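Local coordinates for lipid A deacylase PagL (Pseudomonas aeruginosa, PDB 2ERV), which removes the ester-linked primary fatty acyl chain at the 3 position of lipid A in the bacterial outer membrane, at residues T38-A43 with A63-Y68; K57-F62 with A86-T91; D95-S100 with K133-G138. All blocks are in the same frame, centred on the assembly; numbering follows the deposited sequence.

How the interactions relate
Interactions 1 and 2 belong to one antiparallel sheet, the wall of the outer-membrane beta barrel, and share strand 57-70: residues 63-68 pair with strand 35-48, whereas residues 57-62 pair with strand 75-88. Their centres lie 19 Å apart, and they touch where Trp-41 CE3 meets Phe-62 CZ at 3.5 Å. Their segments alternate along the chain, as expected of successive hairpins. Interaction 3, between the segment holding short strand 96-97 and the loop 133-138, follows both in sequence; its centre is 26 Å from that of interaction 1 and 13 Å from that of interaction 2. Thr-91 O and Leu-98 N, 2.7 Å apart in a probable hydrogen bond, connect the loop after strand 75-88 with residues 95-100, which pack on the loop beside catalytic Ser-128.

Interaction 1. Residues T38-A43 with A63-Y68; sequences TGYWDA and APVFVY. With CXE (pentaethylene glycol monodecyl ether), chain D.
Tyr-40 and Val-65 form a hydrogen-bonded pair, Tyr-40 N to Val-65 O at 2.9 Å and Val-65 N to Tyr-40 O at 2.8 Å, in the ladder joining strands 35-48 and 57-70, whose segments 38-43 and 63-68 run at 153°, nearly antiparallel. Their side chains lie side by side, and Val-65 CB sits over one face of the tyrosine ring, 3.9 Å from its centroid and 14° off the ring normal, a CH-pi contact. With chi1 at 62°, Tyr-40 CG stands between its own backbone N and carbonyl carbon, which sets the ring alongside Val-65. Val-67 CG2 then reaches the ring edge, 3.6 Å from Tyr-40 CE1. On the same face of the sheet, Asp-42 CB rests against Val-65 CG2, and Thr-38 CG2 lies beside Val-67 CB.

The other face carries Trp-41, whose six-membered ring leans obliquely against Pro-64, with Trp-41 CZ3 3.5 Å from Pro-64 CB. The detergent pentaethylene glycol monodecyl ether passes along this pair, its O17 3.8 Å from Trp-41 CZ2 and its O23 3.9 Å from Pro-64 CG. Gly-39 faces Phe-66.

The two faces differ chemically. The detergent-lined side is apolar and aromatic, consistent with a membrane-facing surface. Across the sheet, Tyr-40 OH bonds Glu-80 while Asp-42 OD2 forms salt bridges to Arg-18 and Arg-107, so buried polar groups are satisfied within the barrel and the carboxylate is probably held ionised.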
ATOM      1  N   THR A  38     -14.944   2.195  -7.124  1.00 25.00           N
ATOM      2  CA  THR A  38     -15.211   1.213  -6.085  1.00 24.79           C
ATOM      3  C   THR A  38     -14.123   1.296  -5.017  1.00 24.35           C
ATOM      4  O   THR A  38     -13.476   2.350  -4.900  1.00 22.39           O
ATOM      5  CB  THR A  38     -15.389  -0.219  -6.710  1.00 25.39           C
ATOM      6  OG1 THR A  38     -15.839  -1.101  -5.668  1.00 27.78           O
ATOM      7  CG2 THR A  38     -14.066  -0.821  -7.237  1.00 26.59           C
ATOM      8  N   GLY A  39     -13.919   0.227  -4.238  1.00 24.54           N
ATOM      9  CA  GLY A  39     -12.782   0.212  -3.309  1.00 24.81           C
ATOM     10  C   GLY A  39     -12.692  -1.032  -2.467  1.00 25.12           C
ATOM     11  O   GLY A  39     -13.487  -2.002  -2.640  1.00 24.69           O
ATOM     12  N   TYR A  40     -11.724  -1.013  -1.550  1.00 24.14           N
ATOM     13  CA  TYR A  40     -11.508  -2.140  -0.651  1.00 24.60           C
ATOM     14  C   TYR A  40     -10.837  -1.706   0.641  1.00 24.63           C
ATOM     15  O   TYR A  40     -10.203  -0.628   0.697  1.00 22.58           O
ATOM     16  CB  TYR A  40     -10.760  -3.296  -1.332  1.00 25.41           C
ATOM     17  CG  TYR A  40      -9.356  -2.953  -1.805  1.00 25.93           C
ATOM     18  CD1 TYR A  40      -9.147  -2.379  -3.063  1.00 26.67           C
ATOM     19  CD2 TYR A  40      -8.260  -3.199  -0.998  1.00 27.95           C
ATOM     20  CE1 TYR A  40      -7.828  -2.089  -3.519  1.00 26.08           C
ATOM     21  CE2 TYR A  40      -6.976  -2.900  -1.405  1.00 26.46           C
ATOM     22  CZ  TYR A  40      -6.760  -2.347  -2.655  1.00 26.54           C
ATOM     23  OH  TYR A  40      -5.470  -2.096  -3.047  1.00 25.33           O
ATOM     24  N   TRP A  41     -10.991  -2.531   1.679  1.00 23.95           N
ATOM     25  CA  TRP A  41     -10.291  -2.275   2.912  1.00 24.72           C
ATOM     26  C   TRP A  41      -9.009  -3.056   2.784  1.00 25.11           C
ATOM     27  O   TRP A  41      -9.046  -4.200   2.412  1.00 25.51           O
ATOM     28  CB  TRP A  41     -11.060  -2.839   4.094  1.00 25.35           C
ATOM     29  CG  TRP A  41     -12.369  -2.185   4.335  1.00 26.57           C
ATOM     30  CD1 TRP A  41     -13.624  -2.728   4.152  1.00 28.64           C
ATOM     31  CD2 TRP A  41     -12.569  -0.863   4.825  1.00 28.55           C
ATOM     32  NE1 TRP A  41     -14.588  -1.804   4.496  1.00 27.56           N
ATOM     33  CE2 TRP A  41     -13.966  -0.657   4.933  1.00 28.84           C
ATOM     34  CE3 TRP A  41     -11.703   0.168   5.228  1.00 30.08           C
ATOM     35  CZ2 TRP A  41     -14.512   0.551   5.393  1.00 30.32           C
ATOM     36  CZ3 TRP A  41     -12.252   1.360   5.718  1.00 29.04           C
ATOM     37  CH2 TRP A  41     -13.642   1.537   5.793  1.00 28.88           C
ATOM     38  N   ASP A  42      -7.894  -2.445   3.129  1.00 25.89           N
ATOM     39  CA  ASP A  42      -6.599  -3.087   2.929  1.00 27.27           C
ATOM     40  C   ASP A  42      -5.815  -3.155   4.269  1.00 26.57           C
ATOM     41  O   ASP A  42      -5.535  -2.117   4.894  1.00 26.65           O
ATOM     42  CB  ASP A  42      -5.796  -2.327   1.873  1.00 27.22           C
ATOM     43  CG  ASP A  42      -4.658  -3.166   1.314  1.00 31.25           C
ATOM     44  OD1 ASP A  42      -4.870  -4.373   1.091  1.00 32.93           O
ATOM     45  OD2 ASP A  42      -3.533  -2.731   1.036  1.00 33.76           O
ATOM     46  N   ALA A  43      -5.482  -4.368   4.687  1.00 25.53           N
ATOM     47  CA  ALA A  43      -4.630  -4.618   5.869  1.00 26.20           C
ATOM     48  C   ALA A  43      -3.244  -5.093   5.383  1.00 26.81           C
ATOM     49  O   ALA A  43      -3.154  -5.954   4.493  1.00 26.96           O
ATOM     50  CB  ALA A  43      -5.272  -5.670   6.771  1.00 25.48           C
ATOM     51  N   ALA A  63      -6.078   0.633   5.664  1.00 24.25           N
ATOM     52  CA  ALA A  63      -6.552   1.750   4.841  1.00 25.77           C
ATOM     53  C   ALA A  63      -7.796   1.401   4.057  1.00 25.39           C
ATOM     54  O   ALA A  63      -7.903   0.265   3.544  1.00 26.09           O
ATOM     55  CB  ALA A  63      -5.415   2.221   3.835  1.00 25.51           C
ATOM     56  N   PRO A  64      -8.740   2.358   3.954  1.00 25.30           N
ATOM     57  CA  PRO A  64      -9.722   2.302   2.879  1.00 24.75           C
ATOM     58  C   PRO A  64      -8.971   2.694   1.619  1.00 24.72           C
ATOM     59  O   PRO A  64      -8.143   3.633   1.647  1.00 25.49           O
ATOM     60  CB  PRO A  64     -10.764   3.387   3.259  1.00 25.01           C
ATOM     61  CG  PRO A  64     -10.037   4.345   4.225  1.00 25.36           C
ATOM     62  CD  PRO A  64      -8.928   3.546   4.824  1.00 24.71           C
ATOM     63  N   VAL A  65      -9.194   1.958   0.540  1.00 22.69           N
ATOM     64  CA  VAL A  65      -8.527   2.244  -0.732  1.00 23.33           C
ATOM     65  C   VAL A  65      -9.602   2.375  -1.824  1.00 23.33           C
ATOM     66  O   VAL A  65     -10.332   1.416  -2.084  1.00 24.06           O
ATOM     67  CB  VAL A  65      -7.539   1.100  -1.133  1.00 23.12           C
ATOM     68  CG1 VAL A  65      -6.817   1.419  -2.443  1.00 23.90           C
ATOM     69  CG2 VAL A  65      -6.495   0.827   0.016  1.00 24.07           C
ATOM     70  N   PHE A  66      -9.670   3.530  -2.467  1.00 23.16           N
ATOM     71  CA  PHE A  66     -10.606   3.766  -3.586  1.00 23.46           C
ATOM     72  C   PHE A  66      -9.978   3.251  -4.860  1.00 23.56           C
ATOM     73  O   PHE A  66      -8.779   3.364  -5.046  1.00 22.55           O
ATOM     74  CB  PHE A  66     -10.891   5.271  -3.731  1.00 24.35           C
ATOM     75  CG  PHE A  66     -11.807   5.797  -2.636  1.00 26.86           C
ATOM     76  CD1 PHE A  66     -13.198   5.732  -2.788  1.00 29.00           C
ATOM     77  CD2 PHE A  66     -11.274   6.276  -1.446  1.00 31.18           C
ATOM     78  CE1 PHE A  66     -14.045   6.170  -1.774  1.00 29.97           C
ATOM     79  CE2 PHE A  66     -12.117   6.736  -0.420  1.00 31.85           C
ATOM     80  CZ  PHE A  66     -13.498   6.676  -0.598  1.00 31.23           C
ATOM     81  N   VAL A  67     -10.814   2.735  -5.754  1.00 22.99           N
ATOM     82  CA  VAL A  67     -10.306   2.153  -6.989  1.00 23.01           C
ATOM     83  C   VAL A  67     -11.140   2.667  -8.090  1.00 22.96           C
ATOM     84  O   VAL A  67     -12.373   2.573  -8.012  1.00 21.99           O
ATOM     85  CB  VAL A  67     -10.427   0.585  -6.933  1.00 23.20           C
ATOM     86  CG1 VAL A  67     -10.082  -0.082  -8.281  1.00 23.49           C
ATOM     87  CG2 VAL A  67      -9.504   0.028  -5.834  1.00 22.79           C
ATOM     88  N   TYR A  68     -10.519   3.159  -9.150  1.00 23.67           N
ATOM     89  CA  TYR A  68     -11.304   3.304 -10.365  1.00 23.32           C
ATOM     90  C   TYR A  68     -10.945   2.143 -11.299  1.00 24.14           C
ATOM     91  O   TYR A  68      -9.797   2.009 -11.709  1.00 24.20           O
ATOM     92  CB  TYR A  68     -11.088   4.664 -11.060  1.00 23.63           C
ATOM     93  CG  TYR A  68     -12.123   4.856 -12.139  1.00 24.94           C
ATOM     94  CD1 TYR A  68     -13.379   5.439 -11.850  1.00 23.85           C
ATOM     95  CD2 TYR A  68     -11.894   4.383 -13.420  1.00 26.47           C
ATOM     96  CE1 TYR A  68     -14.364   5.601 -12.878  1.00 23.17           C
ATOM     97  CE2 TYR A  68     -12.856   4.480 -14.391  1.00 25.50           C
ATOM     98  CZ  TYR A  68     -14.088   5.102 -14.108  1.00 26.02           C
ATOM     99  OH  TYR A  68     -15.002   5.199 -15.111  1.00 25.74           O
TER
HETATM  100  C15 CXE D 300     -19.109  -0.264   2.341  1.00 51.79           C
HETATM  101  C16 CXE D 300     -18.216   0.901   1.905  1.00 51.71           C
HETATM  102  O17 CXE D 300     -17.327   1.265   2.964  1.00 52.12           O
HETATM  103  C18 CXE D 300     -17.304   2.663   3.212  1.00 51.19           C
HETATM  104  C19 CXE D 300     -16.016   3.281   2.681  1.00 51.77           C
HETATM  105  O20 CXE D 300     -15.439   4.190   3.641  1.00 53.17           O
HETATM  106  C21 CXE D 300     -14.815   5.313   3.022  1.00 50.90           C
HETATM  107  C22 CXE D 300     -14.170   6.174   4.088  1.00 52.55           C
HETATM  108  O23 CXE D 300     -13.006   6.808   3.563  1.00 55.26           O
HETATM  109  C24 CXE D 300     -12.335   7.538   4.590  1.00 55.61           C
HETATM  110  C25 CXE D 300     -11.340   8.532   4.002  1.00 57.64           C
HETATM  111  O26 CXE D 300     -10.531   9.014   5.073  1.00 59.54           O

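Interaction 2. Residues K57-F62 with A86-T91; sequences KHSLSF and AAFSGT
Backbone hydrogen bonds hold Leu-60 and Ala-87 together in both directions, Leu-60 N to Ala-87 O and Ala-87 N to Leu-60 O, each 2.9 Å long with an N-H...O angle of 164°. Where the second strand gives way to a loop, Ser-89 N still donates to His-58 O, but the return bond comes to a side chain: His-58 N reaches Ser-89 OG at 3.1 Å. The serine torsion, chi1 71°, places that hydroxyl between its own backbone N and carbonyl carbon, within reach of the other strand.

Among the carbon contacts, Ser-59 CB stands over the centre of the Phe-88 ring, 3.6 Å from the centroid and 10° off the normal, a clear CH-pi geometry. Ser-61 CB meets Ala-86 CB at 3.8 Å on the same face of the sheet.

Lys-57, bent at chi2 and chi4, makes van der Waals contact with the loop, its CD 3.3 Å from Ser-89 OG and its CE 4.0 Å from Gly-90 CA.

Strand 35-48 pairs with residues 57-62 along their other edge; its Trp-48 NE1 and Tyr-45 OH side chains bond Ser-59 OG and His-58 ND1. Strand 102-114 borders residues 86-88, supplies Glu-105 to Ser-61 OG, and continues the barrel wall.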
ATOM      1  N   LYS A  57      12.673  -3.533  10.549  1.00 23.07           N
ATOM      2  CA  LYS A  57      11.493  -3.111  11.302  1.00 24.26           C
ATOM      3  C   LYS A  57      10.206  -3.629  10.621  1.00 23.74           C
ATOM      4  O   LYS A  57      10.247  -4.095   9.495  1.00 21.88           O
ATOM      5  CB  LYS A  57      11.430  -1.586  11.403  1.00 24.98           C
ATOM      6  CG  LYS A  57      12.500  -0.961  12.276  1.00 26.86           C
ATOM      7  CD  LYS A  57      12.312  -1.286  13.774  1.00 32.11           C
ATOM      8  CE  LYS A  57      13.274  -0.462  14.645  1.00 38.93           C
ATOM      9  NZ  LYS A  57      14.701  -0.828  14.451  1.00 39.19           N
ATOM     10  N   HIS A  58       9.084  -3.545  11.316  1.00 23.94           N
ATOM     11  CA  HIS A  58       7.817  -4.090  10.796  1.00 26.43           C
ATOM     12  C   HIS A  58       6.767  -3.013  10.965  1.00 26.58           C
ATOM     13  O   HIS A  58       6.848  -2.213  11.898  1.00 27.34           O
ATOM     14  CB  HIS A  58       7.385  -5.314  11.630  1.00 28.03           C
ATOM     15  CG  HIS A  58       8.462  -6.347  11.786  1.00 31.28           C
ATOM     16  ND1 HIS A  58       8.567  -7.439  10.953  1.00 35.62           N
ATOM     17  CD2 HIS A  58       9.497  -6.430  12.655  1.00 36.23           C
ATOM     18  CE1 HIS A  58       9.601  -8.171  11.326  1.00 36.71           C
ATOM     19  NE2 HIS A  58      10.196  -7.569  12.342  1.00 38.98           N
ATOM     20  N   SER A  59       5.799  -2.976  10.070  1.00 25.88           N
ATOM     21  CA  SER A  59       4.678  -2.065  10.234  1.00 26.86           C
ATOM     22  C   SER A  59       3.374  -2.826   9.995  1.00 28.04           C
ATOM     23  O   SER A  59       3.329  -3.770   9.209  1.00 26.93           O
ATOM     24  CB  SER A  59       4.801  -0.844   9.304  1.00 25.55           C
ATOM     25  OG  SER A  59       4.648  -1.209   7.953  1.00 27.29           O
ATOM     26  N   LEU A  60       2.326  -2.410  10.698  1.00 28.93           N
ATOM     27  CA  LEU A  60       0.989  -2.948  10.486  1.00 28.99           C
ATOM     28  C   LEU A  60       0.183  -1.733  10.038  1.00 28.40           C
ATOM     29  O   LEU A  60       0.232  -0.689  10.671  1.00 27.12           O
ATOM     30  CB  LEU A  60       0.402  -3.460  11.804  1.00 29.35           C
ATOM     31  CG  LEU A  60       0.317  -4.935  12.223  1.00 35.33           C
ATOM     32  CD1 LEU A  60       1.317  -5.849  11.520  1.00 35.77           C
ATOM     33  CD2 LEU A  60       0.381  -5.130  13.794  1.00 31.66           C
ATOM     34  N   SER A  61      -0.553  -1.876   8.951  1.00 26.36           N
ATOM     35  CA  SER A  61      -1.302  -0.735   8.431  1.00 26.32           C
ATOM     36  C   SER A  61      -2.696  -1.159   7.993  1.00 25.69           C
ATOM     37  O   SER A  61      -2.981  -2.340   7.736  1.00 25.78           O
ATOM     38  CB  SER A  61      -0.515  -0.122   7.268  1.00 26.16           C
ATOM     39  OG  SER A  61      -0.357  -1.099   6.276  1.00 29.47           O
ATOM     40  N   PHE A  62      -3.594  -0.194   7.971  1.00 26.07           N
ATOM     41  CA  PHE A  62      -4.939  -0.425   7.563  1.00 26.26           C
ATOM     42  C   PHE A  62      -5.483   0.819   6.847  1.00 25.63           C
ATOM     43  O   PHE A  62      -5.351   1.921   7.356  1.00 25.64           O
ATOM     44  CB  PHE A  62      -5.821  -0.733   8.771  1.00 28.67           C
ATOM     45  CG  PHE A  62      -7.230  -1.019   8.389  1.00 30.99           C
ATOM     46  CD1 PHE A  62      -7.594  -2.290   7.968  1.00 31.21           C
ATOM     47  CD2 PHE A  62      -8.179   0.002   8.387  1.00 32.90           C
ATOM     48  CE1 PHE A  62      -8.888  -2.548   7.573  1.00 33.93           C
ATOM     49  CE2 PHE A  62      -9.478  -0.268   7.995  1.00 34.55           C
ATOM     50  CZ  PHE A  62      -9.827  -1.538   7.609  1.00 31.85           C
ATOM     51  N   ALA A  86      -0.877   3.543  10.100  1.00 27.43           N
ATOM     52  CA  ALA A  86       0.174   2.525  10.232  1.00 27.40           C
ATOM     53  C   ALA A  86       0.848   2.665  11.593  1.00 26.59           C
ATOM     54  O   ALA A  86       1.023   3.784  12.085  1.00 26.29           O
ATOM     55  CB  ALA A  86       1.232   2.697   9.118  1.00 26.26           C
ATOM     56  N   ALA A  87       1.266   1.530  12.166  1.00 24.90           N
ATOM     57  CA  ALA A  87       2.039   1.498  13.396  1.00 25.29           C
ATOM     58  C   ALA A  87       3.319   0.733  13.091  1.00 25.94           C
ATOM     59  O   ALA A  87       3.240  -0.407  12.618  1.00 25.18           O
ATOM     60  CB  ALA A  87       1.233   0.764  14.523  1.00 23.94           C
ATOM     61  N   PHE A  88       4.468   1.368  13.348  1.00 25.10           N
ATOM     62  CA  PHE A  88       5.752   0.748  13.140  1.00 26.96           C
ATOM     63  C   PHE A  88       6.279   0.172  14.461  1.00 27.87           C
ATOM     64  O   PHE A  88       5.904   0.643  15.567  1.00 27.77           O
ATOM     65  CB  PHE A  88       6.773   1.747  12.553  1.00 26.02           C
ATOM     66  CG  PHE A  88       6.535   2.083  11.078  1.00 24.79           C
ATOM     67  CD1 PHE A  88       7.406   1.607  10.094  1.00 22.88           C
ATOM     68  CD2 PHE A  88       5.482   2.911  10.692  1.00 25.19           C
ATOM     69  CE1 PHE A  88       7.200   1.943   8.689  1.00 21.10           C
ATOM     70  CE2 PHE A  88       5.236   3.225   9.308  1.00 24.09           C
ATOM     71  CZ  PHE A  88       6.121   2.756   8.319  1.00 23.27           C
ATOM     72  N   SER A  89       7.148  -0.823  14.329  1.00 28.48           N
ATOM     73  CA  SER A  89       7.746  -1.485  15.492  1.00 29.42           C
ATOM     74  C   SER A  89       8.829  -0.637  16.153  1.00 30.83           C
ATOM     75  O   SER A  89       9.282  -0.977  17.255  1.00 32.81           O
ATOM     76  CB  SER A  89       8.257  -2.881  15.103  1.00 28.19           C
ATOM     77  OG  SER A  89       9.403  -2.761  14.287  1.00 27.03           O
ATOM     78  N   GLY A  90       9.243   0.465  15.517  1.00 30.77           N
ATOM     79  CA  GLY A  90      10.164   1.446  16.166  1.00 31.09           C
ATOM     80  C   GLY A  90      10.027   2.783  15.463  1.00 31.85           C
ATOM     81  O   GLY A  90       9.259   2.900  14.497  1.00 32.43           O
ATOM     82  N   THR A  91      10.732   3.807  15.935  1.00 31.50           N
ATOM     83  CA  THR A  91      10.630   5.124  15.317  1.00 30.70           C
ATOM     84  C   THR A  91      11.710   5.347  14.266  1.00 30.36           C
ATOM     85  O   THR A  91      11.659   6.351  13.554  1.00 30.50           O
ATOM     86  CB  THR A  91      10.745   6.239  16.376  1.00 31.91           C
ATOM     87  OG1 THR A  91      11.954   6.046  17.105  1.00 29.33           O
ATOM     88  CG2 THR A  91       9.658   6.114  17.481  1.00 30.01           C
TER

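Interaction 3. Residues D95-S100 with K133-G138; sequences DQNLGS and KQPNDG
The short strand 96-97 and the turn after it meet the irregular loop 133-138, Leu-98 CA lying 4.6 Å from Asn-136 CA, and Asp-137 N donates to Asn-97 O at 2.9 Å. The Asp-137 side chain turns back on that same residue: its OD2 accepts from Asn-97 N at 2.8 Å, a nearly straight bond (164°) that arrives from above the carboxylate plane. A chi1 of -75° turns CG to the side of the Asp-137 backbone N, which lets OD2 and that N grip the N and O of Asn-97 together.

Gln-96, bent at chi2, brings NE2 to Gly-138 O at 3.1 Å, the acceptor lying close to the amide plane. Asn-97 crosses Pro-135 at about a right angle, its amide carbon 3.6 Å from Pro-135 CG, while its OD1 accepts from Gly-99 N in an Asx turn. Leu-98 CD2 packs on the backbone of Gly-138, and Lys-133 CG lies 3.3 Å from Gly-99 O.

A water joins both loops, donating to Leu-98 O and Asn-136 OD1 and accepting from Gly-138 N. Since Asn-136 OD1 also accepts from the backbone N of Asn-129, a residue critical for activity, and Lys-133 O bonds Asn-129 ND2, this polar network probably helps shape the loop next to catalytic Ser-128.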
ATOM      1  N   ASP A  95      16.906   4.190   6.657  1.00 26.84           N
ATOM      2  CA  ASP A  95      17.760   5.345   6.925  1.00 27.74           C
ATOM      3  C   ASP A  95      16.978   6.485   7.583  1.00 27.78           C
ATOM      4  O   ASP A  95      17.484   7.588   7.655  1.00 26.12           O
ATOM      5  CB  ASP A  95      18.345   5.896   5.614  1.00 28.56           C
ATOM      6  CG  ASP A  95      19.403   5.012   4.991  1.00 30.19           C
ATOM      7  OD1 ASP A  95      19.882   4.010   5.596  1.00 28.74           O
ATOM      8  OD2 ASP A  95      19.807   5.262   3.839  1.00 33.22           O
ATOM      9  N   GLN A  96      15.743   6.246   8.049  1.00 27.41           N
ATOM     10  CA  GLN A  96      14.815   7.346   8.384  1.00 26.39           C
ATOM     11  C   GLN A  96      14.468   7.414   9.871  1.00 26.77           C
ATOM     12  O   GLN A  96      14.234   6.404  10.488  1.00 26.38           O
ATOM     13  CB  GLN A  96      13.490   7.215   7.610  1.00 26.24           C
ATOM     14  CG  GLN A  96      13.601   7.074   6.056  1.00 26.37           C
ATOM     15  CD  GLN A  96      14.399   8.203   5.403  1.00 29.57           C
ATOM     16  OE1 GLN A  96      15.549   7.989   5.027  1.00 32.05           O
ATOM     17  NE2 GLN A  96      13.783   9.374   5.238  1.00 26.57           N
ATOM     18  N   ASN A  97      14.433   8.622  10.434  1.00 27.06           N
ATOM     19  CA  ASN A  97      13.902   8.803  11.785  1.00 28.33           C
ATOM     20  C   ASN A  97      12.509   9.344  11.643  1.00 28.05           C
ATOM     21  O   ASN A  97      12.319  10.517  11.292  1.00 28.23           O
ATOM     22  CB  ASN A  97      14.792   9.733  12.591  1.00 27.48           C
ATOM     23  CG  ASN A  97      14.334   9.895  14.048  1.00 30.28           C
ATOM     24  OD1 ASN A  97      13.259   9.475  14.438  1.00 34.49           O
ATOM     25  ND2 ASN A  97      15.145  10.570  14.825  1.00 31.13           N
ATOM     26  N   LEU A  98      11.529   8.469  11.830  1.00 28.17           N
ATOM     27  CA  LEU A  98      10.123   8.837  11.677  1.00 29.25           C
ATOM     28  C   LEU A  98       9.567   9.712  12.805  1.00 31.57           C
ATOM     29  O   LEU A  98       8.505  10.334  12.652  1.00 32.43           O
ATOM     30  CB  LEU A  98       9.276   7.585  11.577  1.00 29.64           C
ATOM     31  CG  LEU A  98       9.629   6.597  10.459  1.00 28.41           C
ATOM     32  CD1 LEU A  98       8.677   5.449  10.556  1.00 28.84           C
ATOM     33  CD2 LEU A  98       9.462   7.352   9.149  1.00 28.20           C
ATOM     34  N   GLY A  99      10.240   9.705  13.957  1.00 32.39           N
ATOM     35  CA  GLY A  99       9.772  10.482  15.115  1.00 34.39           C
ATOM     36  C   GLY A  99       8.766   9.729  15.957  1.00 34.35           C
ATOM     37  O   GLY A  99       8.908   9.630  17.183  1.00 34.30           O
ATOM     38  N   SER A 100       7.754   9.191  15.292  1.00 34.11           N
ATOM     39  CA  SER A 100       6.709   8.418  15.940  1.00 33.83           C
ATOM     40  C   SER A 100       6.580   7.023  15.303  1.00 33.42           C
ATOM     41  O   SER A 100       6.889   6.846  14.122  1.00 32.37           O
ATOM     42  CB  SER A 100       5.377   9.153  15.838  1.00 33.23           C
ATOM     43  OG  SER A 100       4.951   9.321  14.498  1.00 36.72           O
ATOM     44  N   LYS A 133       5.252  14.731  15.098  1.00 34.72           N
ATOM     45  CA  LYS A 133       6.376  14.402  15.938  1.00 34.21           C
ATOM     46  C   LYS A 133       7.654  14.502  15.129  1.00 34.48           C
ATOM     47  O   LYS A 133       7.837  13.738  14.143  1.00 33.88           O
ATOM     48  CB  LYS A 133       6.188  12.999  16.530  1.00 34.82           C
ATOM     49  CG  LYS A 133       7.378  12.501  17.291  1.00 35.93           C
ATOM     50  CD  LYS A 133       7.467  13.136  18.645  1.00 39.51           C
ATOM     51  CE  LYS A 133       8.340  12.280  19.534  1.00 40.80           C
ATOM     52  NZ  LYS A 133       8.748  13.089  20.722  1.00 43.87           N
ATOM     53  N   GLN A 134       8.529  15.429  15.514  1.00 33.19           N
ATOM     54  CA  GLN A 134       9.809  15.643  14.806  1.00 34.18           C
ATOM     55  C   GLN A 134      10.737  14.453  15.030  1.00 34.25           C
ATOM     56  O   GLN A 134      10.625  13.810  16.067  1.00 34.81           O
ATOM     57  CB  GLN A 134      10.507  16.935  15.306  1.00 35.25           C
ATOM     58  CG  GLN A 134       9.845  18.212  14.876  1.00 37.75           C
ATOM     59  CD  GLN A 134       9.259  18.129  13.477  1.00 40.36           C
ATOM     60  OE1 GLN A 134       9.914  17.678  12.533  1.00 39.90           O
ATOM     61  NE2 GLN A 134       8.007  18.514  13.353  1.00 43.27           N
ATOM     62  N   PRO A 135      11.706  14.185  14.138  1.00 34.21           N
ATOM     63  CA  PRO A 135      11.941  14.934  12.897  1.00 33.23           C
ATOM     64  C   PRO A 135      11.062  14.518  11.699  1.00 32.83           C
ATOM     65  O   PRO A 135      11.262  15.032  10.580  1.00 32.29           O
ATOM     66  CB  PRO A 135      13.412  14.630  12.580  1.00 32.75           C
ATOM     67  CG  PRO A 135      13.598  13.279  13.124  1.00 33.70           C
ATOM     68  CD  PRO A 135      12.761  13.186  14.390  1.00 33.89           C
ATOM     69  N   ASN A 136      10.117  13.609  11.912  1.00 31.50           N
ATOM     70  CA  ASN A 136       9.185  13.241  10.805  1.00 31.08           C
ATOM     71  C   ASN A 136       9.876  13.046   9.458  1.00 29.92           C
ATOM     72  O   ASN A 136       9.558  13.748   8.489  1.00 29.25           O
ATOM     73  CB  ASN A 136       8.114  14.330  10.669  1.00 30.80           C
ATOM     74  CG  ASN A 136       6.996  13.939   9.682  1.00 31.52           C
ATOM     75  OD1 ASN A 136       6.671  12.770   9.547  1.00 29.85           O
ATOM     76  ND2 ASN A 136       6.386  14.927   9.047  1.00 27.91           N
ATOM     77  N   ASP A 137      10.844  12.122   9.365  1.00 29.75           N
ATOM     78  CA  ASP A 137      11.595  12.014   8.116  1.00 29.44           C
ATOM     79  C   ASP A 137      10.707  11.460   6.978  1.00 28.57           C
ATOM     80  O   ASP A 137      11.014  11.635   5.799  1.00 27.96           O
ATOM     81  CB  ASP A 137      12.803  11.105   8.250  1.00 30.39           C
ATOM     82  CG  ASP A 137      13.957  11.726   9.018  1.00 33.79           C
ATOM     83  OD1 ASP A 137      13.907  12.924   9.392  1.00 35.06           O
ATOM     84  OD2 ASP A 137      14.997  11.064   9.242  1.00 36.05           O
ATOM     85  N   GLY A 138       9.641  10.773   7.355  1.00 28.49           N
ATOM     86  CA  GLY A 138       8.801   9.990   6.425  1.00 26.88           C
ATOM     87  C   GLY A 138       9.593   8.823   5.829  1.00 26.12           C
ATOM     88  O   GLY A 138      10.820   8.818   5.861  1.00 27.01           O
TER
HETATM   89  O   HOH W   1       7.905  10.387   9.686  1.00 29.37           O